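Local atomic coordinates of pseudopodium-enriched atypical kinase 1 (Homo sapiens, PDB entry 6BHC), a protein that is a pseudokinase with an unusual catalytic cleft that dimerises and probably acts as a signalling scaffold rather than as an efficient phosphotransferase. Residues Y197-D203 and N242-Q248; S262-P266 and F280-L285; S53-F57 and F124-P129; D56-D62 and Y74-K80. The protein carries 1 engineered substitution. One frame throughout, in Å; residues are numbered along the deposited sequence.

Interaction 1 (Y197-D203 and N242-Q248)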
# COMPACT_ATOMS: atom_id res chain seq x y z
N TYR A 197 -34.51 -3.24 -5.72
CA TYR A 197 -35.60 -2.35 -6.09
C TYR A 197 -36.67 -3.04 -6.92
O TYR A 197 -37.72 -2.44 -7.17
CB TYR A 197 -35.06 -1.14 -6.87
CG TYR A 197 -34.16 -0.23 -6.08
CD1 TYR A 197 -34.68 0.75 -5.24
CD2 TYR A 197 -32.78 -0.34 -6.18
CE1 TYR A 197 -33.86 1.58 -4.52
CE2 TYR A 197 -31.94 0.50 -5.46
CZ TYR A 197 -32.49 1.46 -4.63
OH TYR A 197 -31.66 2.29 -3.91
N HIS A 198 -36.43 -4.29 -7.33
CA HIS A 198 -37.33 -5.01 -8.24
C HIS A 198 -37.53 -4.24 -9.54
O HIS A 198 -38.66 -4.06 -10.02
CB HIS A 198 -38.67 -5.33 -7.57
CG HIS A 198 -38.55 -6.22 -6.37
ND1 HIS A 198 -38.35 -5.73 -5.10
CD2 HIS A 198 -38.58 -7.57 -6.25
CE1 HIS A 198 -38.28 -6.74 -4.25
NE2 HIS A 198 -38.41 -7.86 -4.92
N VAL A 199 -36.43 -3.76 -10.10
CA VAL A 199 -36.43 -2.99 -11.34
C VAL A 199 -35.74 -3.81 -12.41
O VAL A 199 -34.66 -4.37 -12.18
CB VAL A 199 -35.75 -1.63 -11.15
CG1 VAL A 199 -35.54 -0.94 -12.49
CG2 VAL A 199 -36.58 -0.75 -10.22
N THR A 200 -36.37 -3.90 -13.58
CA THR A 200 -35.79 -4.54 -14.76
C THR A 200 -35.58 -3.48 -15.83
O THR A 200 -36.49 -2.69 -16.11
CB THR A 200 -36.68 -5.66 -15.28
OG1 THR A 200 -37.96 -5.13 -15.65
CG2 THR A 200 -36.88 -6.74 -14.22
N HIS A 201 -34.40 -3.47 -16.44
CA HIS A 201 -34.08 -2.45 -17.43
C HIS A 201 -34.91 -2.61 -18.70
O HIS A 201 -35.49 -1.64 -19.20
CB HIS A 201 -32.58 -2.49 -17.76
CG HIS A 201 -32.11 -1.35 -18.60
ND1 HIS A 201 -32.26 -1.34 -19.97
CD2 HIS A 201 -31.49 -0.20 -18.28
CE1 HIS A 201 -31.75 -0.22 -20.45
NE2 HIS A 201 -31.28 0.49 -19.45
N CYS A 202 -34.98 -3.84 -19.23
CA CYS A 202 -35.82 -4.24 -20.35
C CYS A 202 -35.40 -3.65 -21.69
O CYS A 202 -36.10 -3.84 -22.69
CB CYS A 202 -37.30 -3.90 -20.11
SG CYS A 202 -38.02 -4.71 -18.68
N ASP A 203 -34.27 -2.94 -21.75
CA ASP A 203 -33.80 -2.38 -23.02
C ASP A 203 -32.27 -2.35 -23.02
O ASP A 203 -31.64 -1.34 -23.32
CB ASP A 203 -34.39 -1.00 -23.25
CG ASP A 203 -34.22 -0.53 -24.69
OD1 ASP A 203 -34.19 -1.39 -25.59
OD2 ASP A 203 -34.10 0.70 -24.90
N ASN A 242 -30.50 4.95 -20.18
CA ASN A 242 -31.75 4.77 -20.90
C ASN A 242 -32.69 3.82 -20.17
O ASN A 242 -32.77 2.63 -20.51
CB ASN A 242 -31.49 4.26 -22.32
CG ASN A 242 -32.73 4.31 -23.19
OD1 ASN A 242 -33.76 4.85 -22.78
ND2 ASN A 242 -32.63 3.77 -24.39
N PHE A 243 -33.40 4.34 -19.18
CA PHE A 243 -34.40 3.58 -18.43
C PHE A 243 -35.82 3.87 -18.91
O PHE A 243 -36.75 3.87 -18.10
CB PHE A 243 -34.26 3.87 -16.93
CG PHE A 243 -33.04 3.27 -16.31
CD1 PHE A 243 -31.79 3.84 -16.49
CD2 PHE A 243 -33.14 2.12 -15.53
CE1 PHE A 243 -30.66 3.28 -15.92
CE2 PHE A 243 -32.01 1.56 -14.96
CZ PHE A 243 -30.78 2.14 -15.15
N SER A 244 -35.99 4.11 -20.21
CA SER A 244 -37.32 4.44 -20.73
C SER A 244 -38.25 3.24 -20.72
O SER A 244 -39.47 3.40 -20.62
CB SER A 244 -37.20 4.99 -22.15
OG SER A 244 -36.28 6.07 -22.21
N GLN A 245 -37.70 2.02 -20.82
CA GLN A 245 -38.49 0.80 -20.83
C GLN A 245 -38.48 0.08 -19.49
O GLN A 245 -38.95 -1.05 -19.40
CB GLN A 245 -37.99 -0.14 -21.92
CG GLN A 245 -37.77 0.50 -23.28
CD GLN A 245 -39.06 0.68 -24.06
OE1 GLN A 245 -39.77 1.66 -23.89
NE2 GLN A 245 -39.35 -0.28 -24.93
N ALA A 246 -37.94 0.72 -18.45
CA ALA A 246 -37.75 0.04 -17.17
C ALA A 246 -39.08 -0.26 -16.50
O ALA A 246 -40.00 0.56 -16.51
CB ALA A 246 -36.88 0.89 -16.25
N LYS A 247 -39.17 -1.45 -15.91
CA LYS A 247 -40.35 -1.88 -15.17
C LYS A 247 -40.08 -1.77 -13.68
O LYS A 247 -38.98 -2.08 -13.21
CB LYS A 247 -40.73 -3.31 -15.53
CG LYS A 247 -41.04 -3.53 -17.00
CD LYS A 247 -42.26 -2.73 -17.43
CE LYS A 247 -42.59 -2.98 -18.88
NZ LYS A 247 -43.80 -2.22 -19.31
N GLN A 248 -41.09 -1.33 -12.93
CA GLN A 248 -41.00 -1.14 -11.49
C GLN A 248 -42.10 -1.97 -10.83
O GLN A 248 -43.28 -1.61 -10.92
CB GLN A 248 -41.12 0.33 -11.11
CG GLN A 248 -41.21 0.60 -9.62
CD GLN A 248 -39.86 0.66 -8.95
OE1 GLN A 248 -38.96 1.38 -9.39
NE2 GLN A 248 -39.69 -0.11 -7.88
O HOH W 1 -35.14 0.95 -20.31

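Interaction 2 (S262-P266 and F280-L285)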
# COMPACT_ATOMS: atom_id res chain seq x y z
N SER A 262 -36.90 -9.64 -30.95
CA SER A 262 -35.68 -10.44 -31.00
C SER A 262 -34.89 -10.37 -29.71
O SER A 262 -34.01 -11.21 -29.49
CB SER A 262 -34.81 -9.98 -32.18
OG SER A 262 -34.32 -8.67 -31.97
N ARG A 263 -35.18 -9.39 -28.85
CA ARG A 263 -34.51 -9.25 -27.56
C ARG A 263 -35.45 -9.52 -26.39
O ARG A 263 -35.15 -9.15 -25.25
CB ARG A 263 -33.89 -7.86 -27.44
CG ARG A 263 -32.90 -7.53 -28.54
CD ARG A 263 -32.29 -6.16 -28.35
NE ARG A 263 -31.31 -5.86 -29.39
CZ ARG A 263 -30.02 -6.16 -29.30
NH1 ARG A 263 -29.55 -6.78 -28.23
NH2 ARG A 263 -29.20 -5.86 -30.30
N LEU A 264 -36.59 -10.15 -26.65
CA LEU A 264 -37.55 -10.50 -25.61
C LEU A 264 -37.38 -11.96 -25.22
O LEU A 264 -37.24 -12.83 -26.08
CB LEU A 264 -38.98 -10.24 -26.07
CG LEU A 264 -39.37 -8.79 -26.34
CD1 LEU A 264 -40.84 -8.71 -26.73
CD2 LEU A 264 -39.07 -7.93 -25.13
N ALA A 265 -37.39 -12.22 -23.91
CA ALA A 265 -37.23 -13.57 -23.41
C ALA A 265 -38.38 -14.46 -23.89
O ALA A 265 -39.48 -13.96 -24.15
CB ALA A 265 -37.15 -13.57 -21.89
N PRO A 266 -38.15 -15.77 -24.02
CA PRO A 266 -39.21 -16.64 -24.55
C PRO A 266 -40.48 -16.65 -23.72
O PRO A 266 -41.57 -16.82 -24.29
CB PRO A 266 -38.54 -18.03 -24.56
CG PRO A 266 -37.08 -17.74 -24.62
CD PRO A 266 -36.88 -16.48 -23.83
N PHE A 280 -31.63 -12.51 -19.72
CA PHE A 280 -31.74 -13.00 -21.09
C PHE A 280 -31.14 -12.02 -22.08
O PHE A 280 -30.47 -12.43 -23.04
CB PHE A 280 -33.21 -13.28 -21.42
CG PHE A 280 -33.43 -13.79 -22.82
CD1 PHE A 280 -33.32 -15.15 -23.09
CD2 PHE A 280 -33.75 -12.93 -23.85
CE1 PHE A 280 -33.52 -15.63 -24.37
CE2 PHE A 280 -33.95 -13.40 -25.13
CZ PHE A 280 -33.84 -14.75 -25.39
N GLN A 281 -31.36 -10.72 -21.88
CA GLN A 281 -30.80 -9.73 -22.80
C GLN A 281 -29.29 -9.63 -22.67
O GLN A 281 -28.60 -9.29 -23.64
CB GLN A 281 -31.46 -8.37 -22.56
CG GLN A 281 -32.91 -8.31 -23.00
CD GLN A 281 -33.51 -6.92 -22.88
OE1 GLN A 281 -32.97 -6.04 -22.20
NE2 GLN A 281 -34.65 -6.70 -23.53
N THR A 282 -28.75 -9.91 -21.48
CA THR A 282 -27.30 -9.93 -21.31
C THR A 282 -26.66 -11.06 -22.12
O THR A 282 -25.54 -10.90 -22.62
CB THR A 282 -26.94 -10.06 -19.83
OG1 THR A 282 -27.51 -8.97 -19.10
CG2 THR A 282 -25.44 -10.06 -19.63
N GLY A 283 -27.36 -12.18 -22.27
CA GLY A 283 -26.83 -13.26 -23.09
C GLY A 283 -26.72 -12.89 -24.55
O GLY A 283 -25.80 -13.33 -25.24
N ILE A 284 -27.66 -12.08 -25.05
CA ILE A 284 -27.57 -11.59 -26.42
C ILE A 284 -26.39 -10.64 -26.56
O ILE A 284 -25.70 -10.64 -27.59
CB ILE A 284 -28.90 -10.91 -26.82
CG1 ILE A 284 -30.03 -11.93 -26.85
CG2 ILE A 284 -28.76 -10.22 -28.17
CD1 ILE A 284 -31.36 -11.35 -27.28
N LEU A 285 -26.14 -9.82 -25.54
CA LEU A 285 -25.04 -8.86 -25.61
C LEU A 285 -23.69 -9.55 -25.72
O LEU A 285 -22.76 -9.01 -26.32
CB LEU A 285 -25.06 -7.94 -24.39
CG LEU A 285 -26.28 -7.03 -24.24
CD1 LEU A 285 -26.10 -6.12 -23.03
CD2 LEU A 285 -26.50 -6.21 -25.50

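Interaction 3 (S53-F57 and F124-P129)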
# COMPACT_ATOMS: atom_id res chain seq x y z
N SER A 53 -31.71 28.65 -18.49
CA SER A 53 -30.57 27.84 -18.08
C SER A 53 -29.89 27.17 -19.26
O SER A 53 -28.75 26.72 -19.12
CB SER A 53 -31.02 26.80 -17.05
OG SER A 53 -31.52 27.43 -15.89
N TRP A 54 -30.57 27.09 -20.41
CA TRP A 54 -29.94 26.56 -21.61
C TRP A 54 -28.78 27.44 -22.07
O TRP A 54 -27.82 26.95 -22.67
CB TRP A 54 -30.98 26.41 -22.72
CG TRP A 54 -30.38 26.17 -24.08
CD1 TRP A 54 -30.24 27.08 -25.08
CD2 TRP A 54 -29.86 24.94 -24.57
NE1 TRP A 54 -29.65 26.49 -26.18
CE2 TRP A 54 -29.41 25.17 -25.89
CE3 TRP A 54 -29.72 23.65 -24.03
CZ2 TRP A 54 -28.83 24.17 -26.67
CZ3 TRP A 54 -29.15 22.66 -24.81
CH2 TRP A 54 -28.71 22.93 -26.12
N SER A 55 -28.86 28.74 -21.79
CA SER A 55 -27.78 29.66 -22.15
C SER A 55 -26.60 29.58 -21.19
O SER A 55 -25.51 30.06 -21.53
CB SER A 55 -28.31 31.10 -22.19
OG SER A 55 -27.28 32.02 -22.50
N ASP A 56 -26.78 28.98 -20.01
CA ASP A 56 -25.69 28.84 -19.05
C ASP A 56 -24.76 27.68 -19.37
O ASP A 56 -23.75 27.51 -18.67
CB ASP A 56 -26.26 28.67 -17.64
CG ASP A 56 -26.86 29.94 -17.09
OD1 ASP A 56 -26.42 31.03 -17.52
OD2 ASP A 56 -27.76 29.86 -16.23
N PHE A 57 -25.06 26.88 -20.38
CA PHE A 57 -24.23 25.74 -20.77
C PHE A 57 -23.61 26.06 -22.13
O PHE A 57 -24.26 25.92 -23.17
CB PHE A 57 -25.05 24.45 -20.81
CG PHE A 57 -25.46 23.96 -19.45
CD1 PHE A 57 -26.66 24.37 -18.89
CD2 PHE A 57 -24.65 23.10 -18.74
CE1 PHE A 57 -27.04 23.93 -17.64
CE2 PHE A 57 -25.02 22.65 -17.48
CZ PHE A 57 -26.22 23.07 -16.93
N PHE A 124 -34.19 19.98 -17.35
CA PHE A 124 -35.09 21.08 -17.67
C PHE A 124 -35.49 20.97 -19.13
O PHE A 124 -34.89 20.22 -19.91
CB PHE A 124 -34.44 22.44 -17.38
CG PHE A 124 -33.15 22.67 -18.12
CD1 PHE A 124 -31.95 22.25 -17.58
CD2 PHE A 124 -33.14 23.31 -19.35
CE1 PHE A 124 -30.76 22.46 -18.26
CE2 PHE A 124 -31.96 23.52 -20.03
CZ PHE A 124 -30.77 23.10 -19.48
N LEU A 125 -36.52 21.74 -19.50
CA LEU A 125 -36.94 21.87 -20.88
C LEU A 125 -36.22 23.05 -21.53
O LEU A 125 -35.90 24.04 -20.87
CB LEU A 125 -38.45 22.08 -20.97
CG LEU A 125 -39.36 20.98 -20.42
CD1 LEU A 125 -40.81 21.41 -20.47
CD2 LEU A 125 -39.15 19.69 -21.18
N ALA A 126 -35.96 22.92 -22.83
CA ALA A 126 -35.24 23.97 -23.54
C ALA A 126 -35.49 23.84 -25.03
O ALA A 126 -35.65 22.73 -25.55
CB ALA A 126 -33.74 23.92 -23.25
N GLU A 127 -35.50 24.98 -25.72
CA GLU A 127 -35.57 25.01 -27.17
C GLU A 127 -34.18 24.78 -27.73
O GLU A 127 -33.28 25.61 -27.55
CB GLU A 127 -36.15 26.34 -27.65
CG GLU A 127 -37.60 26.58 -27.25
CD GLU A 127 -38.12 27.92 -27.73
OE1 GLU A 127 -37.30 28.77 -28.14
OE2 GLU A 127 -39.35 28.13 -27.69
N VAL A 128 -33.99 23.65 -28.41
CA VAL A 128 -32.67 23.26 -28.92
C VAL A 128 -32.65 23.43 -30.43
O VAL A 128 -33.62 23.05 -31.10
CB VAL A 128 -32.34 21.81 -28.51
CG1 VAL A 128 -30.92 21.45 -28.91
CG2 VAL A 128 -32.54 21.62 -27.02
N PRO A 129 -31.59 24.00 -31.00
CA PRO A 129 -31.51 24.08 -32.47
C PRO A 129 -31.49 22.70 -33.11
O PRO A 129 -30.88 21.76 -32.58
CB PRO A 129 -30.19 24.83 -32.70
CG PRO A 129 -29.93 25.57 -31.43
CD PRO A 129 -30.48 24.70 -30.34

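Interaction 4 (D56-D62 and Y74-K80)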
# COMPACT_ATOMS: atom_id res chain seq x y z
N ASP A 56 -26.78 28.98 -20.01
CA ASP A 56 -25.69 28.84 -19.05
C ASP A 56 -24.76 27.68 -19.37
O ASP A 56 -23.75 27.51 -18.67
CB ASP A 56 -26.26 28.67 -17.64
CG ASP A 56 -26.86 29.94 -17.09
OD1 ASP A 56 -26.42 31.03 -17.52
OD2 ASP A 56 -27.76 29.86 -16.23
N PHE A 57 -25.06 26.88 -20.38
CA PHE A 57 -24.23 25.74 -20.77
C PHE A 57 -23.61 26.06 -22.13
O PHE A 57 -24.26 25.92 -23.17
CB PHE A 57 -25.05 24.45 -20.81
CG PHE A 57 -25.46 23.96 -19.45
CD1 PHE A 57 -26.66 24.37 -18.89
CD2 PHE A 57 -24.65 23.10 -18.74
CE1 PHE A 57 -27.04 23.93 -17.64
CE2 PHE A 57 -25.02 22.65 -17.48
CZ PHE A 57 -26.22 23.07 -16.93
N ARG A 58 -22.35 26.48 -22.11
CA ARG A 58 -21.61 26.79 -23.33
C ARG A 58 -21.01 25.50 -23.86
O ARG A 58 -20.10 24.93 -23.24
CB ARG A 58 -20.53 27.84 -23.06
CG ARG A 58 -21.06 29.23 -22.71
CD ARG A 58 -21.38 29.36 -21.23
NE ARG A 58 -20.23 29.01 -20.39
CZ ARG A 58 -19.28 29.86 -20.02
NH1 ARG A 58 -19.33 31.13 -20.42
NH2 ARG A 58 -18.28 29.45 -19.25
N LEU A 59 -21.51 25.03 -25.00
CA LEU A 59 -21.00 23.81 -25.60
C LEU A 59 -19.57 24.02 -26.07
O LEU A 59 -19.28 24.96 -26.82
CB LEU A 59 -21.88 23.38 -26.77
CG LEU A 59 -23.35 23.10 -26.43
CD1 LEU A 59 -24.08 22.54 -27.65
CD2 LEU A 59 -23.46 22.16 -25.25
N THR A 60 -18.67 23.15 -25.62
CA THR A 60 -17.26 23.24 -25.97
C THR A 60 -16.97 22.75 -27.38
O THR A 60 -15.84 22.90 -27.85
CB THR A 60 -16.42 22.46 -24.97
OG1 THR A 60 -16.79 21.07 -25.01
CG2 THR A 60 -16.64 22.99 -23.56
N SER A 61 -17.95 22.16 -28.06
CA SER A 61 -17.76 21.65 -29.41
C SER A 61 -19.13 21.51 -30.07
O SER A 61 -20.15 21.37 -29.39
CB SER A 61 -17.02 20.31 -29.41
OG SER A 61 -16.96 19.76 -30.71
N ASP A 62 -19.13 21.56 -31.40
CA ASP A 62 -20.36 21.37 -32.16
C ASP A 62 -20.58 19.92 -32.57
O ASP A 62 -21.72 19.55 -32.88
CB ASP A 62 -20.37 22.26 -33.40
CG ASP A 62 -20.57 23.73 -33.06
OD1 ASP A 62 -21.08 24.01 -31.96
OD2 ASP A 62 -20.23 24.59 -33.89
N TYR A 74 -23.30 16.38 -25.39
CA TYR A 74 -22.37 17.45 -25.72
C TYR A 74 -21.63 17.87 -24.46
O TYR A 74 -22.27 18.12 -23.43
CB TYR A 74 -23.09 18.66 -26.33
CG TYR A 74 -23.64 18.43 -27.72
CD1 TYR A 74 -24.92 17.92 -27.90
CD2 TYR A 74 -22.89 18.74 -28.84
CE1 TYR A 74 -25.43 17.72 -29.17
CE2 TYR A 74 -23.39 18.54 -30.11
CZ TYR A 74 -24.66 18.03 -30.27
OH TYR A 74 -25.17 17.83 -31.53
N THR A 75 -20.31 17.95 -24.53
CA THR A 75 -19.54 18.52 -23.44
C THR A 75 -19.82 20.02 -23.35
O THR A 75 -19.91 20.71 -24.36
CB THR A 75 -18.05 18.28 -23.65
OG1 THR A 75 -17.62 18.92 -24.85
CG2 THR A 75 -17.76 16.79 -23.76
N ALA A 76 -19.97 20.51 -22.12
CA ALA A 76 -20.36 21.89 -21.91
C ALA A 76 -19.64 22.47 -20.71
O ALA A 76 -19.21 21.75 -19.80
CB ALA A 76 -21.88 22.02 -21.72
N SER A 77 -19.52 23.80 -20.71
CA SER A 77 -18.98 24.56 -19.59
C SER A 77 -20.13 25.28 -18.91
O SER A 77 -20.72 26.21 -19.48
CB SER A 77 -17.92 25.55 -20.08
OG SER A 77 -17.55 26.45 -19.05
N TYR A 78 -20.47 24.84 -17.70
CA TYR A 78 -21.54 25.47 -16.94
C TYR A 78 -21.13 26.88 -16.54
O TYR A 78 -20.04 27.10 -16.02
CB TYR A 78 -21.87 24.63 -15.71
CG TYR A 78 -23.06 25.12 -14.91
CD1 TYR A 78 -24.17 25.66 -15.54
CD2 TYR A 78 -23.07 25.02 -13.52
CE1 TYR A 78 -25.26 26.11 -14.81
CE2 TYR A 78 -24.16 25.46 -12.79
CZ TYR A 78 -25.25 26.00 -13.43
OH TYR A 78 -26.33 26.44 -12.70
N ALA A 79 -22.02 27.85 -16.78
CA ALA A 79 -21.67 29.25 -16.57
C ALA A 79 -21.37 29.55 -15.11
O ALA A 79 -20.56 30.44 -14.82
CB ALA A 79 -22.79 30.16 -17.08
N LYS A 80 -22.00 28.83 -14.18
CA LYS A 80 -21.78 29.06 -12.76
C LYS A 80 -20.66 28.21 -12.19
O LYS A 80 -20.36 28.32 -10.99
CB LYS A 80 -23.08 28.81 -11.99
CG LYS A 80 -24.25 29.65 -12.49
CD LYS A 80 -25.50 29.46 -11.64
CE LYS A 80 -26.65 30.30 -12.17
NZ LYS A 80 -27.87 30.15 -11.33

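Interaction 1 (Y197-D203 and N242-Q248)
With CG trans to the backbone N, a chi1 of -171° brings the imidazole of His201 back to the 242-248 segment, while Phe243, its CG anti to the carbonyl carbon (chi1 -72°), swings its ring to meet it. The result is a T-shaped pair: the edge of His201 points at the face of Phe243, with centroids 4.8 Å apart and planes at 63°. CD2 of His201 makes the nearest approach, 3.8 Å from CE2 of Phe243 and toward the rim of that ring. Both imidazole nitrogens have partners: ND1 of His201 accepts from Asp203 N at 3.1 Å, and NE2 is hydrogen-bonded to Ser241 O. Asn242 O lies close to NE2 as well, but the angle there is too poor for a bond.

By sequence and position these are the pseudokinase counterparts of two kinase signatures: His201-Cys202-Asp203 stands for HRD in the catalytic loop, and Asn242-Phe243-Ser244 for DFG. The His-Phe contact matches the HRD-His/DFG-Phe step of the regulatory spine, as in active kinases, and Phe243 also reaches helix 104-109. Water 1 ties the loops, donating to His201 O at 2.8 Å and to Asn242 O at 2.9 Å while accepting from Gln245 N.

Just before His201 in the chain, Thr200 pairs with Lys247 as an antiparallel hydrogen-bonded pair, Thr200 N to Lys247 O being 3.2 Å and Lys247 N to Thr200 O 3.0 Å. Asp203 OD2 stands 3.4 Å from Asn242 ND2 without bonding it; the carboxylate pairs with Arg205, and the amide with Asn208.

Interaction 2 (S262-P266 and F280-L285)
The ring of Phe280 lies beneath the backbone of Ala265 and the ring of Pro266, which both rest over one of its faces. Ala265 and Pro266 belong to the Ala-Pro-Glu motif that closes the activation segment in protein kinases, and Phe280 sits on helix 277-289, the F helix at the centre of the C-lobe. The evidence for CH-pi contact is direct: Ala265 CA is 3.7 Å from the Phe280 centroid, only 18° off the ring normal, and Pro266 CD is 3.9 Å from the same centroid. Phe280 CG stands trans to its backbone N (chi1 -180°), which sends the ring out from the helix to these two residues. Its neighbour Phe296 meets the ring as well.

One turn further, Ile284 takes up the preceding residues. Its CD1 lies 3.5 Å from Ser262 O, and its CG2 is 3.5 Å from NH1 of Arg263, whose extended chain ends in a salt bridge from NH2 to Glu288.

A single hydrogen bond crosses the contact. Gln281 gives its NE2 to Arg263 O at 3.0 Å, with the acceptor nearly in the amide plane, while OE1 of the same amide accepts from the backbone N of Leu204.

Interaction 3 (S53-F57 and F124-P129)
Trp54 lays one face of its indole against the 124-129 segment, and the indole and the Val128 side chain run roughly perpendicular. Indole CH2 comes 3.9 Å from Val128 CG1, while Val128 CG2 stands over the face, offset toward the rim. Glu127 O lies over that face too, near the pyrrole side, 4.0 Å from Trp54 NE1. At the far corner Trp54 CZ2 meets Pro129 CD at 4.1 Å. CB of Trp54 is pressed on Ala126 CB at 3.8 Å, and a chi1 of 167°, CG trans to the backbone N, carries the indole from there along the strand.

The segment 53-57 is a turn, held by a bond from Asp56 N to Ser53 O, that leads into the first strand of the kinase N-lobe sheet. It covers strand 123-128, on the side where Trp54 and Val128 also reach Ile90 of strand 85-91. No hydrogen bond joins the two segments, so the evidence for the contact is apolar fit. Replacing Trp54 by an alanine removes the indole from Val128 and Pro129 and would probably open a gap between turn and strand.

Phe124 fits under the turn differently. Its CG sits between the backbone N and the carbonyl carbon (chi1 58°), which points the ring at the turn; Ser53 CB lies over one face, and CE2 of Phe124 is 3.8 Å from Trp54 N. The side chains of Phe57 and Phe124 pass one another antiparallel, with their CE1 atoms 4.0 Å apart.

Interaction 4 (D56-D62 and Y74-K80)
Ser77 O is gripped twice by one residue: Arg58 N reaches it at 3.1 Å and Arg58 NE at 3.0 Å, from opposite faces of the carbonyl plane. The arginine chain, bent at chi2 (85°) and chi3 (55°), folds back so that its guanidinium holds Ser77 side-on, with NE on the carbonyl and NH2 on Ser77 OG at 3.1 Å. That hydroxyl is also bonded to Pro82 O. The backbone pair is completed by Ser77 N to Arg58 O, 2.8 Å long, and the ladder continues to Thr60 N and Thr75 O at one end and to Ala79 N and Asp56 O at the other.

On the other face of the sheet, Phe57 and Tyr78 form an offset stack, centroids 4.8 Å apart and planes at 22°. CD1 of Tyr78 lies over the face of Phe57, 3.6 Å from its CZ, and Ala76 CB sits at the edge. With a serine instead of Phe57, the Tyr78 ring loses its stacking partner and is likely to be less firmly fixed in rotation. Leu59 CD2 packs on Tyr74 CB at 3.7 Å.

The antiparallel pairing, Phe57 with Tyr78, Arg58 with Ser77 and Leu59 with Ala76, is consistent with the first two N-lobe strands of the kinase fold, which flank the counterpart of the glycine-rich loop.

How the interactions relate
Along the chain, interactions 3 and 4 open together in the N-lobe, sharing Asp56 and Phe57, and both are completed before interactions 1 and 2 follow in series in the C-lobe. The centres of 3 and 4 are about 10 Å apart, and both belong to the same antiparallel sheet, reached through strands 57-59, 71-78 and 123-128. Interactions 1 and 2, with centres about 14 Å apart, touch where Gln281 of helix 277-289 meets Cys202 and Asp203. Between the pairs the centres lie about 28 to 37 Å apart without contact. The catalytic-loop and activation-segment counterparts are thus linked through one helix, and the kinase architecture persists around an unusual cleft.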